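Local coordinates for NAD(P)H-FMN oxidoreductase (Bacillus subtilis, PDB 5LVA), which binds flavin mononucleotide in a flavodoxin-like fold and probably passes electrons from NAD(P)H to flavin or quinone acceptors, at residues A[29-34]-A[169-174]; A[126-131]-A[140-145]. All blocks are in the same frame, centred on the assembly; numbering follows the deposited sequence.

Contact 1: A[29-34]-A[169-174]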
loop_
_atom_site.group_PDB
_atom_site.type_symbol
_atom_site.label_atom_id
_atom_site.label_comp_id
_atom_site.label_asym_id
_atom_site.label_seq_id
_atom_site.Cartn_x
_atom_site.Cartn_y
_atom_site.Cartn_z
ATOM N N PRO A 29 -7.280 16.362 -5.212
ATOM C CA PRO A 29 -8.013 15.852 -6.366
ATOM C C PRO A 29 -7.241 14.700 -6.982
ATOM O O PRO A 29 -6.013 14.662 -6.892
ATOM C CB PRO A 29 -8.077 17.053 -7.310
ATOM C CG PRO A 29 -7.817 18.236 -6.445
ATOM C CD PRO A 29 -6.880 17.766 -5.386
ATOM N N GLY A 30 -7.958 13.757 -7.576
ATOM C CA GLY A 30 -7.328 12.600 -8.178
ATOM C C GLY A 30 -7.223 11.417 -7.236
ATOM O O GLY A 30 -7.162 10.277 -7.682
ATOM N N ILE A 31 -7.204 11.688 -5.935
ATOM C CA ILE A 31 -7.068 10.633 -4.948
ATOM C C ILE A 31 -8.404 10.028 -4.570
ATOM O O ILE A 31 -9.334 10.730 -4.206
ATOM C CB ILE A 31 -6.406 11.131 -3.653
ATOM C CG1 ILE A 31 -5.046 11.747 -3.930
ATOM C CG2 ILE A 31 -6.227 9.982 -2.699
ATOM C CD1 ILE A 31 -4.056 10.752 -4.382
ATOM N N THR A 32 -8.476 8.710 -4.657
ATOM C CA THR A 32 -9.557 7.932 -4.081
ATOM C C THR A 32 -9.008 7.147 -2.894
ATOM O O THR A 32 -8.330 6.147 -3.086
ATOM C CB THR A 32 -10.138 6.963 -5.102
ATOM O OG1 THR A 32 -10.388 7.658 -6.320
ATOM C CG2 THR A 32 -11.398 6.321 -4.604
ATOM N N LEU A 33 -9.269 7.592 -1.674
ATOM C CA LEU A 33 -8.781 6.847 -0.522
ATOM C C LEU A 33 -9.868 5.920 -0.027
ATOM O O LEU A 33 -11.032 6.262 -0.050
ATOM C CB LEU A 33 -8.304 7.777 0.593
ATOM C CG LEU A 33 -7.572 7.031 1.714
ATOM C CD1 LEU A 33 -6.341 7.789 2.151
ATOM C CD2 LEU A 33 -8.469 6.800 2.904
ATOM N N ARG A 34 -9.475 4.723 0.377
ATOM C CA ARG A 34 -10.412 3.737 0.873
ATOM C C ARG A 34 -9.839 3.053 2.103
ATOM O O ARG A 34 -8.642 2.830 2.204
ATOM C CB ARG A 34 -10.747 2.709 -0.201
ATOM C CG ARG A 34 -11.496 3.267 -1.376
ATOM C CD ARG A 34 -11.801 2.188 -2.402
ATOM N NE ARG A 34 -12.729 1.193 -1.885
ATOM C CZ ARG A 34 -12.637 -0.110 -2.117
ATOM N NH1 ARG A 34 -11.650 -0.579 -2.857
ATOM N NH2 ARG A 34 -13.523 -0.945 -1.601
ATOM N N HIS A 169 5.180 11.771 -2.101
ATOM C CA HIS A 169 5.630 10.551 -2.747
ATOM C C HIS A 169 4.522 9.867 -3.523
ATOM O O HIS A 169 4.728 9.393 -4.626
ATOM C CB HIS A 169 6.194 9.584 -1.718
ATOM C CG HIS A 169 7.040 8.510 -2.319
ATOM N ND1 HIS A 169 6.524 7.310 -2.747
ATOM C CD2 HIS A 169 8.366 8.469 -2.585
ATOM C CE1 HIS A 169 7.497 6.564 -3.233
ATOM N NE2 HIS A 169 8.624 7.246 -3.146
ATOM N N VAL A 170 3.345 9.821 -2.925
ATOM C CA VAL A 170 2.188 9.185 -3.531
ATOM C C VAL A 170 1.728 9.937 -4.780
ATOM O O VAL A 170 1.140 9.357 -5.678
ATOM C CB VAL A 170 1.034 9.081 -2.497
ATOM C CG1 VAL A 170 -0.279 8.741 -3.162
ATOM C CG2 VAL A 170 1.380 8.049 -1.443
ATOM N N LEU A 171 2.030 11.227 -4.847
ATOM C CA LEU A 171 1.570 12.069 -5.945
ATOM C C LEU A 171 2.677 12.327 -6.952
ATOM O O LEU A 171 2.438 12.840 -8.039
ATOM C CB LEU A 171 1.036 13.391 -5.401
ATOM C CG LEU A 171 -0.194 13.297 -4.494
ATOM C CD1 LEU A 171 -0.493 14.644 -3.857
ATOM C CD2 LEU A 171 -1.381 12.824 -5.290
ATOM N N LYS A 172 3.892 11.964 -6.574
ATOM C CA LYS A 172 5.077 12.120 -7.412
ATOM C C LYS A 172 4.971 11.353 -8.722
ATOM O O LYS A 172 4.404 10.267 -8.776
ATOM C CB LYS A 172 6.304 11.651 -6.635
ATOM C CG LYS A 172 7.632 12.052 -7.203
ATOM C CD LYS A 172 8.730 11.256 -6.530
ATOM C CE LYS A 172 10.001 12.061 -6.401
ATOM N NZ LYS A 172 11.093 11.424 -7.200
ATOM N N SER A 173 5.517 11.925 -9.785
ATOM C CA SER A 173 5.587 11.219 -11.055
ATOM C C SER A 173 7.009 10.673 -11.233
ATOM O O SER A 173 7.982 11.336 -10.888
ATOM C CB SER A 173 5.194 12.136 -12.210
ATOM O OG SER A 173 6.318 12.867 -12.659
ATOM N N PHE A 174 7.124 9.458 -11.754
ATOM C CA PHE A 174 8.382 8.733 -11.688
ATOM C C PHE A 174 8.994 8.464 -13.057
ATOM O O PHE A 174 8.363 8.702 -14.081
ATOM C CB PHE A 174 8.176 7.414 -10.957
ATOM C CG PHE A 174 8.078 7.553 -9.475
ATOM C CD1 PHE A 174 6.850 7.580 -8.848
ATOM C CD2 PHE A 174 9.217 7.634 -8.705
ATOM C CE1 PHE A 174 6.759 7.698 -7.479
ATOM C CE2 PHE A 174 9.129 7.755 -7.334
ATOM C CZ PHE A 174 7.897 7.790 -6.719
#
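Ile31 meets Leu171 and Val170 at one end of a strand whose other end carries Arg34, a guanidinium group in two salt bridges, NH1 with Glu50 OE1 and NH2 with Glu39 OE1. This is the flavodoxin-like fold at its edge strand, 31-35, where the last turn of helix 156-171 packs against the side chain of Ile31. The contact itself is carbon against carbon and small, burying 91 Å² in all. With CG1 anti to its own carbonyl carbon (chi1 -57°), Ile31 sends the delta end of that branch across to the helix. Its CD1 lies 3.5 Å from CD2 of Leu171, and the two side chains cross at about a right angle. In Leu171 the two methyls part company: CD1 is anti to CA (chi2 171°), and CD2 is the one that meets Ile31. Val170 adds a looser touch, with its CG1 4.4 Å from Ile31 CD1. Ile31 also touches Val3 and Val5 of the adjacent strand 3-7, and Leu25, so its side chain joins sheet to helix. Beyond the helix, Lys172 O accepts a hydrogen bond from Arg59, and the tail folds back until CZ of Phe174 stands 3.6 Å above one face of the His169 ring, offset toward the rim.

Contact 2: A[126-131]-A[140-145]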
loop_
_atom_site.group_PDB
_atom_site.type_symbol
_atom_site.label_atom_id
_atom_site.label_comp_id
_atom_site.label_asym_id
_atom_site.label_seq_id
_atom_site.Cartn_x
_atom_site.Cartn_y
_atom_site.Cartn_z
ATOM N N GLU A 126 14.013 -6.069 0.150
ATOM C CA GLU A 126 14.031 -7.519 0.224
ATOM C C GLU A 126 12.744 -8.059 0.828
ATOM O O GLU A 126 12.185 -9.033 0.354
ATOM C CB GLU A 126 15.229 -8.002 1.046
ATOM C CG GLU A 126 16.596 -7.651 0.473
ATOM C CD GLU A 126 17.711 -8.002 1.427
ATOM O OE1 GLU A 126 17.915 -9.208 1.678
ATOM O OE2 GLU A 126 18.370 -7.077 1.945
ATOM N N LEU A 127 12.285 -7.429 1.897
ATOM C CA LEU A 127 11.114 -7.902 2.614
ATOM C C LEU A 127 9.835 -7.727 1.795
ATOM O O LEU A 127 8.932 -8.543 1.861
ATOM C CB LEU A 127 11.025 -7.188 3.949
ATOM C CG LEU A 127 12.148 -7.584 4.911
ATOM C CD1 LEU A 127 12.087 -6.810 6.212
ATOM C CD2 LEU A 127 12.111 -9.078 5.200
ATOM N N LEU A 128 9.775 -6.680 0.993
ATOM C CA LEU A 128 8.587 -6.436 0.201
ATOM C C LEU A 128 8.555 -7.199 -1.107
ATOM O O LEU A 128 7.714 -6.933 -1.962
ATOM C CB LEU A 128 8.441 -4.943 -0.091
ATOM C CG LEU A 128 8.146 -4.007 1.082
ATOM C CD1 LEU A 128 7.994 -2.573 0.611
ATOM C CD2 LEU A 128 6.911 -4.469 1.824
ATOM N N ARG A 129 9.451 -8.159 -1.281
ATOM C CA ARG A 129 9.551 -8.813 -2.578
ATOM C C ARG A 129 8.300 -9.564 -3.027
ATOM O O ARG A 129 8.033 -9.606 -4.226
ATOM C CB ARG A 129 10.737 -9.774 -2.629
ATOM C CG ARG A 129 11.334 -9.816 -4.020
ATOM C CD ARG A 129 12.734 -10.238 -4.029
ATOM N NE ARG A 129 13.744 -9.291 -3.577
ATOM C CZ ARG A 129 14.050 -8.148 -4.172
ATOM N NH1 ARG A 129 13.344 -7.719 -5.195
ATOM N NH2 ARG A 129 15.031 -7.406 -3.694
ATOM N N PRO A 130 7.543 -10.177 -2.093
ATOM C CA PRO A 130 6.286 -10.760 -2.579
ATOM C C PRO A 130 5.397 -9.768 -3.327
ATOM O O PRO A 130 4.760 -10.144 -4.301
ATOM C CB PRO A 130 5.607 -11.228 -1.292
ATOM C CG PRO A 130 6.719 -11.563 -0.411
ATOM C CD PRO A 130 7.801 -10.567 -0.694
ATOM N N PHE A 131 5.379 -8.515 -2.892
ATOM C CA PHE A 131 4.495 -7.542 -3.512
ATOM C C PHE A 131 5.021 -7.112 -4.864
ATOM O O PHE A 131 4.244 -6.882 -5.779
ATOM C CB PHE A 131 4.286 -6.336 -2.592
ATOM C CG PHE A 131 3.667 -6.694 -1.282
ATOM C CD1 PHE A 131 2.317 -6.962 -1.195
ATOM C CD2 PHE A 131 4.433 -6.787 -0.139
ATOM C CE1 PHE A 131 1.740 -7.305 -0.016
ATOM C CE2 PHE A 131 3.849 -7.136 1.055
ATOM C CZ PHE A 131 2.497 -7.390 1.114
ATOM N N THR A 140 1.963 -4.587 -13.918
ATOM C CA THR A 140 2.057 -3.208 -13.474
ATOM C C THR A 140 3.511 -2.768 -13.341
ATOM O O THR A 140 4.411 -3.594 -13.290
ATOM C CB THR A 140 1.331 -3.012 -12.151
ATOM O OG1 THR A 140 1.752 -4.017 -11.234
ATOM C CG2 THR A 140 -0.144 -3.159 -12.356
ATOM N N THR A 141 3.735 -1.462 -13.300
ATOM C CA THR A 141 5.068 -0.919 -13.116
ATOM C C THR A 141 5.329 -0.683 -11.634
ATOM O O THR A 141 4.597 0.072 -10.993
ATOM C CB THR A 141 5.234 0.393 -13.880
ATOM O OG1 THR A 141 5.031 0.161 -15.276
ATOM C CG2 THR A 141 6.617 0.991 -13.647
ATOM N N TYR A 142 6.364 -1.327 -11.094
ATOM C CA TYR A 142 6.639 -1.250 -9.666
ATOM C C TYR A 142 7.439 -0.003 -9.317
ATOM O O TYR A 142 8.582 0.131 -9.704
ATOM C CB TYR A 142 7.377 -2.498 -9.173
ATOM C CG TYR A 142 7.444 -2.566 -7.671
ATOM C CD1 TYR A 142 6.326 -2.916 -6.931
ATOM C CD2 TYR A 142 8.609 -2.241 -6.984
ATOM C CE1 TYR A 142 6.361 -2.960 -5.553
ATOM C CE2 TYR A 142 8.658 -2.287 -5.608
ATOM C CZ TYR A 142 7.516 -2.643 -4.895
ATOM O OH TYR A 142 7.514 -2.700 -3.524
ATOM N N LEU A 143 6.812 0.902 -8.574
ATOM C CA LEU A 143 7.411 2.166 -8.157
ATOM C C LEU A 143 8.114 2.008 -6.817
ATOM O O LEU A 143 7.790 1.103 -6.065
ATOM C CB LEU A 143 6.330 3.244 -8.061
ATOM C CG LEU A 143 5.494 3.531 -9.299
ATOM C CD1 LEU A 143 4.428 4.547 -8.962
ATOM C CD2 LEU A 143 6.356 4.043 -10.412
ATOM N N PRO A 144 9.073 2.891 -6.505
ATOM C CA PRO A 144 9.737 2.801 -5.205
ATOM C C PRO A 144 8.732 2.974 -4.082
ATOM O O PRO A 144 7.854 3.821 -4.198
ATOM C CB PRO A 144 10.714 3.973 -5.223
ATOM C CG PRO A 144 10.777 4.416 -6.612
ATOM C CD PRO A 144 9.497 4.085 -7.245
ATOM N N PRO A 145 8.854 2.194 -3.007
ATOM C CA PRO A 145 7.836 2.309 -1.964
ATOM C C PRO A 145 7.935 3.615 -1.182
ATOM O O PRO A 145 8.941 4.328 -1.253
ATOM C CB PRO A 145 8.137 1.112 -1.061
ATOM C CG PRO A 145 9.563 0.913 -1.202
ATOM C CD PRO A 145 9.929 1.275 -2.615
#
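Leu128 reaches out with a single methyl, CD1, to meet both Pro145 and Tyr142. Its CG lies beside the backbone N, anti to the carbonyl carbon, and of the two methyls CD1 is the one anti to CA (chi2 -178°), which carries it farthest from the backbone. There it lies 4.0 Å from CB of Pro145, the two side chains meeting at a slant, and 4.2 Å from OH of Tyr142, whose long axis runs at about a right angle to the leucine. Tyr142 gets there because CG is anti to the backbone N (chi1 -169°), swinging the ring out from the strand toward the helices. The same ring also comes near the Phe131 backbone, its CE1 4.4 Å from the carbonyl C of Phe131. The Phe131 side chain itself heads elsewhere, meeting the ring of Phe64 with the planes at about 40°.

Leu128 is also the joint of the backbone. Helix 124-127 stops at it, and it takes the N-cap position of helix 129-138, with its O accepting a hydrogen bond from Phe131 N at 3.0 Å. Its side chain is buried, touching Val103 as well, and stands about 5 Å from the side chain of Leu66, an FMN-binding residue. The contact lies within the beta-alpha-beta crossover from strand 100-106 to strand 141-148, where its helices pack against the edge strand: Tyr142 touches Gln132 and Ser135 of helix 129-138, while Thr141 and Leu143 bond through their backbones to Phe101 of the neighbouring strand.

Overall arrangement
Contacts 1 and 2 belong to the two outermost strands of one parallel five-stranded sheet, with strand 31-35 at one edge and strand 141-148 at the other. Their centres are about 17 Å apart. Along the chain the order is 29-34, 126-131, 140-145, 169-174, so contact 2 is nested within the loop that contact 1 closes. Strand 141-148 leads into helix 156-171, and the end of that helix and the tail after it come back to touch the strand: His169 packs near the Pro144 and Pro145 carbonyls, and Phe174 lies on Leu143 and Pro144. The C-terminal segment therefore links both edges of the flavodoxin-like sheet, and of the two contacts the second lies nearer the bound FMN.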